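Local coordinates for type II secretion ATPase XpsE (Xanthomonas campestris, PDB 2D28), which belongs to the ATPases of bacterial type II secretion and is represented by its N-terminal domain, which includes an MshEN-family region, at residues Pro65-Arg70 and Leu131-Leu136; Asp107-Asp112 and Ser138-Leu143. The protein carries 1 engineered substitution. All blocks are in the same frame, centred on the assembly; numbering follows the deposited sequence.

How the interactions relate
Interactions 1 and 2 meet at the sheet that contains strands 105-110 and 130-134, one at its edge and one on its face. Interaction 1 (65-70 with 131-136) adds an extended loop beside strand 130-134; interaction 2 (107-112 with 138-143) packs helix 137-147 against strand 105-110. Their centres are about 7 Å apart. The two strands are parallel neighbours, probably joined by hydrogen bonds from His-133 N to Leu-108 O (2.9 Å) and from Ile-110 N to His-133 O (2.8 Å). Trp-109 connects the contacts further: its NE1 lies 3.1 Å from Gly-135 CA and hydrogen-bonds to Val-67 O, so the tryptophan of interaction 2 also holds the loop of interaction 1.

Interaction 1: residues Pro65-Arg70 and Leu131-Leu136; sequences PLVDAR and LLHVGL
His-133 carries its CG opposite the carbonyl carbon (chi1 -57°), which brings the imidazole beside Pro-65 and Val-67; in Val-67, chi1 of 159° sets CG1 opposite the backbone N and leaves CG2 facing the histidine. Pro-65 CG reaches His-133 CD2 at 3.5 Å and Val-67 CG2 reaches His-133 CB at 3.8 Å, both approaching the histidine at a slant. Leu-66 and Val-134 occupy the other side of the paired backbones, lying alongside one another and pointing the same way, with Leu-66 CD2 3.9 Å from Val-134 CB.

Between these two sides runs a single parallel beta bridge, centred on Leu-66 and Val-134. Val-134 N donates to Pro-65 O at 2.8 Å, and Val-67 N donates to Val-134 O at 2.9 Å; both bonds are nearly straight, at 165°. Leu-66 CA adds a CH...O contact to Val-134 O. Past the bridge a water links Val-67 O (2.6 Å) to Leu-136 N (3.0 Å), just before the next helix; Val-67 O also accepts from Trp-109 NE1. The chemistry implies a division of labour: main-chain polar groups fix the loop's parallel alignment on outermost strand 130-134, while Leu-66 and Val-134 pack on one side of the seam and Pro-65 and Val-67 meet His-133 on the other.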
loop_
_atom_site.group_PDB
_atom_site.type_symbol
_atom_site.label_atom_id
_atom_site.label_comp_id
_atom_site.label_asym_id
_atom_site.label_seq_id
_atom_site.Cartn_x
_atom_site.Cartn_y
_atom_site.Cartn_z
ATOM N N PRO A 65 3.818 -4.170 9.672
ATOM C CA PRO A 65 3.333 -5.542 9.549
ATOM C C PRO A 65 2.727 -5.813 8.176
ATOM O O PRO A 65 2.225 -4.936 7.513
ATOM C CB PRO A 65 2.264 -5.630 10.633
ATOM C CG PRO A 65 1.699 -4.209 10.663
ATOM C CD PRO A 65 2.933 -3.365 10.531
ATOM N N LEU A 66 2.762 -7.075 7.807
ATOM C CA LEU A 66 2.206 -7.595 6.585
ATOM C C LEU A 66 0.944 -8.398 6.954
ATOM O O LEU A 66 0.939 -9.121 7.947
ATOM C CB LEU A 66 3.195 -8.519 5.876
ATOM C CG LEU A 66 4.418 -7.882 5.257
ATOM C CD1 LEU A 66 5.566 -8.858 5.124
ATOM C CD2 LEU A 66 4.079 -7.321 3.925
ATOM N N VAL A 67 -0.138 -8.191 6.185
ATOM C CA VAL A 67 -1.420 -8.835 6.433
ATOM C C VAL A 67 -1.865 -9.448 5.111
ATOM O O VAL A 67 -1.653 -8.894 4.025
ATOM C CB VAL A 67 -2.474 -7.864 6.999
ATOM C CG1 VAL A 67 -3.926 -8.379 6.788
ATOM C CG2 VAL A 67 -2.201 -7.542 8.430
ATOM N N ASP A 68 -2.442 -10.637 5.200
ATOM C CA ASP A 68 -2.895 -11.314 4.011
ATOM C C ASP A 68 -4.346 -11.644 4.109
ATOM O O ASP A 68 -4.945 -11.519 5.170
ATOM C CB ASP A 68 -2.045 -12.520 3.693
ATOM C CG ASP A 68 -2.100 -13.586 4.753
ATOM O OD1 ASP A 68 -3.152 -14.184 4.985
ATOM O OD2 ASP A 68 -1.134 -13.826 5.441
ATOM N N ALA A 69 -4.839 -12.080 2.947
ATOM C CA ALA A 69 -6.220 -12.327 2.664
ATOM C C ALA A 69 -6.866 -13.432 3.520
ATOM O O ALA A 69 -8.092 -13.415 3.779
ATOM C CB ALA A 69 -6.327 -12.630 1.119
ATOM N N ARG A 70 -6.052 -14.357 4.041
ATOM C CA ARG A 70 -6.556 -15.362 4.994
ATOM C C ARG A 70 -7.063 -14.667 6.210
ATOM O O ARG A 70 -7.901 -15.207 6.927
ATOM C CB ARG A 70 -5.444 -16.324 5.483
ATOM C CG ARG A 70 -4.726 -17.074 4.419
ATOM C CD ARG A 70 -3.532 -17.852 4.888
ATOM N NE ARG A 70 -2.549 -16.925 5.476
ATOM C CZ ARG A 70 -1.590 -17.285 6.327
ATOM N NH1 ARG A 70 -1.345 -18.569 6.601
ATOM N NH2 ARG A 70 -0.803 -16.356 6.863
ATOM N N LEU A 131 -3.501 2.651 11.997
ATOM C CA LEU A 131 -2.480 1.620 12.115
ATOM C C LEU A 131 -2.369 0.990 10.733
ATOM O O LEU A 131 -3.316 0.450 10.219
ATOM C CB LEU A 131 -2.865 0.572 13.169
ATOM C CG LEU A 131 -1.796 -0.351 13.761
ATOM C CD1 LEU A 131 -0.738 0.416 14.549
ATOM C CD2 LEU A 131 -2.469 -1.364 14.649
ATOM N N LEU A 132 -1.195 1.127 10.117
ATOM C CA LEU A 132 -0.969 0.686 8.774
ATOM C C LEU A 132 -0.534 -0.770 8.704
ATOM O O LEU A 132 0.306 -1.204 9.450
ATOM C CB LEU A 132 0.082 1.545 8.085
ATOM C CG LEU A 132 -0.317 3.037 7.931
ATOM C CD1 LEU A 132 0.858 3.800 7.302
ATOM C CD2 LEU A 132 -1.628 3.109 7.152
ATOM N N HIS A 133 -1.141 -1.520 7.778
ATOM C CA HIS A 133 -0.770 -2.901 7.516
ATOM C C HIS A 133 -0.572 -3.087 6.029
ATOM O O HIS A 133 -1.458 -2.700 5.221
ATOM C CB HIS A 133 -1.911 -3.808 7.952
ATOM C CG HIS A 133 -2.310 -3.662 9.391
ATOM N ND1 HIS A 133 -3.454 -3.022 9.787
ATOM C CD2 HIS A 133 -1.789 -4.195 10.512
ATOM C CE1 HIS A 133 -3.548 -3.069 11.113
ATOM N NE2 HIS A 133 -2.517 -3.737 11.575
ATOM N N VAL A 134 0.574 -3.597 5.628
ATOM C CA VAL A 134 0.886 -3.703 4.205
ATOM C C VAL A 134 0.200 -4.987 3.655
ATOM O O VAL A 134 0.191 -6.074 4.283
ATOM C CB VAL A 134 2.415 -3.749 3.943
ATOM C CG1 VAL A 134 2.757 -3.768 2.431
ATOM C CG2 VAL A 134 3.173 -2.629 4.750
ATOM N N GLY A 135 -0.391 -4.843 2.508
ATOM C CA GLY A 135 -1.018 -5.949 1.783
ATOM C C GLY A 135 -0.690 -5.891 0.299
ATOM O O GLY A 135 -0.305 -4.858 -0.279
ATOM N N LEU A 136 -0.738 -7.065 -0.317
ATOM C CA LEU A 136 -0.496 -7.213 -1.721
ATOM C C LEU A 136 -1.709 -6.477 -2.429
ATOM O O LEU A 136 -2.892 -6.513 -1.980
ATOM C CB LEU A 136 -0.413 -8.697 -2.152
ATOM C CG LEU A 136 0.954 -9.419 -2.076
ATOM C CD1 LEU A 136 1.383 -9.632 -0.627
ATOM C CD2 LEU A 136 0.767 -10.784 -2.799
HETATM O O HOH W 1 -1.346 -9.345 1.513
#

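Interaction 2: residues Asp107-Asp112 and Ser138-Leu143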
loop_
_atom_site.group_PDB
_atom_site.type_symbol
_atom_site.label_atom_id
_atom_site.label_comp_id
_atom_site.label_asym_id
_atom_site.label_seq_id
_atom_site.Cartn_x
_atom_site.Cartn_y
_atom_site.Cartn_z
ATOM N N ASP A 107 -7.478 0.319 11.607
ATOM C CA ASP A 107 -6.631 -0.568 10.892
ATOM C C ASP A 107 -6.820 -0.337 9.388
ATOM O O ASP A 107 -7.945 -0.477 8.868
ATOM C CB ASP A 107 -6.841 -2.015 11.230
ATOM C CG ASP A 107 -6.506 -2.350 12.648
ATOM O OD1 ASP A 107 -5.368 -2.088 13.109
ATOM O OD2 ASP A 107 -7.339 -2.866 13.409
ATOM N N LEU A 108 -5.744 0.038 8.704
ATOM C CA LEU A 108 -5.803 0.293 7.271
ATOM C C LEU A 108 -4.834 -0.591 6.552
ATOM O O LEU A 108 -3.609 -0.492 6.728
ATOM C CB LEU A 108 -5.489 1.767 7.004
ATOM C CG LEU A 108 -5.676 2.246 5.571
ATOM C CD1 LEU A 108 -7.162 2.412 5.368
ATOM C CD2 LEU A 108 -4.935 3.556 5.214
ATOM N N TRP A 109 -5.378 -1.410 5.678
ATOM C CA TRP A 109 -4.616 -2.238 4.792
ATOM C C TRP A 109 -4.191 -1.393 3.582
ATOM O O TRP A 109 -5.064 -0.821 2.874
ATOM C CB TRP A 109 -5.522 -3.384 4.367
ATOM C CG TRP A 109 -4.897 -4.653 4.014
ATOM C CD1 TRP A 109 -3.572 -5.033 4.237
ATOM C CD2 TRP A 109 -5.510 -5.769 3.351
ATOM N NE1 TRP A 109 -3.373 -6.296 3.766
ATOM C CE2 TRP A 109 -4.537 -6.765 3.217
ATOM C CE3 TRP A 109 -6.762 -5.991 2.771
ATOM C CZ2 TRP A 109 -4.790 -7.981 2.579
ATOM C CZ3 TRP A 109 -7.009 -7.216 2.168
ATOM C CH2 TRP A 109 -6.017 -8.175 2.054
ATOM N N ILE A 110 -2.891 -1.354 3.278
ATOM C CA ILE A 110 -2.414 -0.387 2.303
ATOM C C ILE A 110 -1.380 -1.003 1.396
ATOM O O ILE A 110 -0.467 -1.770 1.892
ATOM C CB ILE A 110 -1.889 0.896 3.083
ATOM C CG1 ILE A 110 -1.425 1.985 2.159
ATOM C CG2 ILE A 110 -0.766 0.483 4.059
ATOM C CD1 ILE A 110 -1.293 3.315 2.775
ATOM N N ALA A 111 -1.511 -0.754 0.093
ATOM C CA ALA A 111 -0.536 -1.269 -0.897
ATOM C C ALA A 111 0.765 -0.503 -0.967
ATOM O O ALA A 111 1.870 -1.114 -1.153
ATOM C CB ALA A 111 -1.159 -1.434 -2.318
ATOM N N ASP A 112 0.631 0.820 -0.816
ATOM C CA ASP A 112 1.708 1.766 -1.012
ATOM C C ASP A 112 1.936 2.619 0.234
ATOM O O ASP A 112 1.694 3.813 0.240
ATOM C CB ASP A 112 1.460 2.628 -2.234
ATOM C CG ASP A 112 1.307 1.826 -3.521
ATOM O OD1 ASP A 112 2.012 0.789 -3.734
ATOM O OD2 ASP A 112 0.508 2.188 -4.395
ATOM N N SER A 138 -3.399 -6.679 -5.160
ATOM C CA SER A 138 -4.583 -7.308 -5.728
ATOM C C SER A 138 -5.418 -7.898 -4.645
ATOM O O SER A 138 -6.651 -8.099 -4.816
ATOM C CB SER A 138 -4.149 -8.425 -6.702
ATOM O OG SER A 138 -3.541 -7.750 -7.803
ATOM N N GLU A 139 -4.783 -8.294 -3.533
ATOM C CA GLU A 139 -5.540 -8.807 -2.397
ATOM C C GLU A 139 -6.418 -7.729 -1.762
ATOM O O GLU A 139 -7.543 -7.998 -1.334
ATOM C CB GLU A 139 -4.613 -9.425 -1.344
ATOM C CG GLU A 139 -3.924 -10.666 -1.890
ATOM C CD GLU A 139 -2.973 -11.330 -0.895
ATOM O OE1 GLU A 139 -3.050 -11.057 0.292
ATOM O OE2 GLU A 139 -2.184 -12.141 -1.378
ATOM N N ILE A 140 -5.863 -6.535 -1.627
ATOM C CA ILE A 140 -6.616 -5.356 -1.177
ATOM C C ILE A 140 -7.754 -5.059 -2.165
ATOM O O ILE A 140 -8.903 -4.835 -1.746
ATOM C CB ILE A 140 -5.677 -4.136 -1.037
ATOM C CG1 ILE A 140 -4.675 -4.392 0.068
ATOM C CG2 ILE A 140 -6.481 -2.863 -0.767
ATOM C CD1 ILE A 140 -3.645 -3.340 0.247
ATOM N N ASP A 141 -7.444 -5.035 -3.460
ATOM C CA ASP A 141 -8.501 -4.763 -4.464
ATOM C C ASP A 141 -9.660 -5.750 -4.377
ATOM O O ASP A 141 -10.806 -5.352 -4.398
ATOM C CB ASP A 141 -7.917 -4.829 -5.844
ATOM C CG ASP A 141 -6.976 -3.704 -6.092
ATOM O OD1 ASP A 141 -6.944 -2.683 -5.343
ATOM O OD2 ASP A 141 -6.202 -3.786 -7.018
ATOM N N ASP A 142 -9.312 -7.020 -4.184
ATOM C CA ASP A 142 -10.276 -8.106 -4.089
ATOM C C ASP A 142 -11.164 -7.915 -2.879
ATOM O O ASP A 142 -12.389 -7.998 -2.960
ATOM C CB ASP A 142 -9.536 -9.446 -3.973
ATOM C CG ASP A 142 -9.005 -9.961 -5.294
ATOM O OD1 ASP A 142 -9.207 -9.382 -6.372
ATOM O OD2 ASP A 142 -8.304 -10.953 -5.326
ATOM N N LEU A 143 -10.574 -7.579 -1.733
ATOM C CA LEU A 143 -11.340 -7.350 -0.517
ATOM C C LEU A 143 -12.258 -6.139 -0.689
ATOM O O LEU A 143 -13.447 -6.162 -0.238
ATOM C CB LEU A 143 -10.449 -7.084 0.708
ATOM C CG LEU A 143 -11.231 -6.886 2.002
ATOM C CD1 LEU A 143 -11.624 -8.229 2.512
ATOM C CD2 LEU A 143 -10.419 -6.150 3.003
#
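Ile-140 lies over one face of the Trp-109 indole, and this is the tight part of the contact. Its CG1 sits 3.9 Å from the centroid of the six-membered ring, only 19° off the ring normal, a CH-pi contact. Beyond it, CD1 passes the indole and comes within 3.4 Å of Ala-111 N, meeting the backbone just past the end of the strand. Leu-143, one helical turn on, meets the same indole at its edge: CD2 is 3.7 Å from Trp-109 CE3, close to the ring plane. With CG turned opposite the backbone N (chi1 -152°), Trp-109 extends its ring toward the helix and into the angle between these two side chains.

The looser side is the side chain of partly exposed Glu-139. Its backbone O still comes within 3.6 Å of Trp-109 CZ3, but CB only grazes CH2 of that ring (3.9 Å), and the carboxylate runs past the indole to a weak hydrogen bond with Ala-69 N. No hydrogen bond joins the two segments.

The axes of segments 138-143 and 107-110 approach to 9.0 Å, their directions 123° apart. Helix 137-147 thus lies against one face of the sheet, where Leu-143 also touches strand 96-102; Leu-108 and Ile-110 turn instead to helix 116-126.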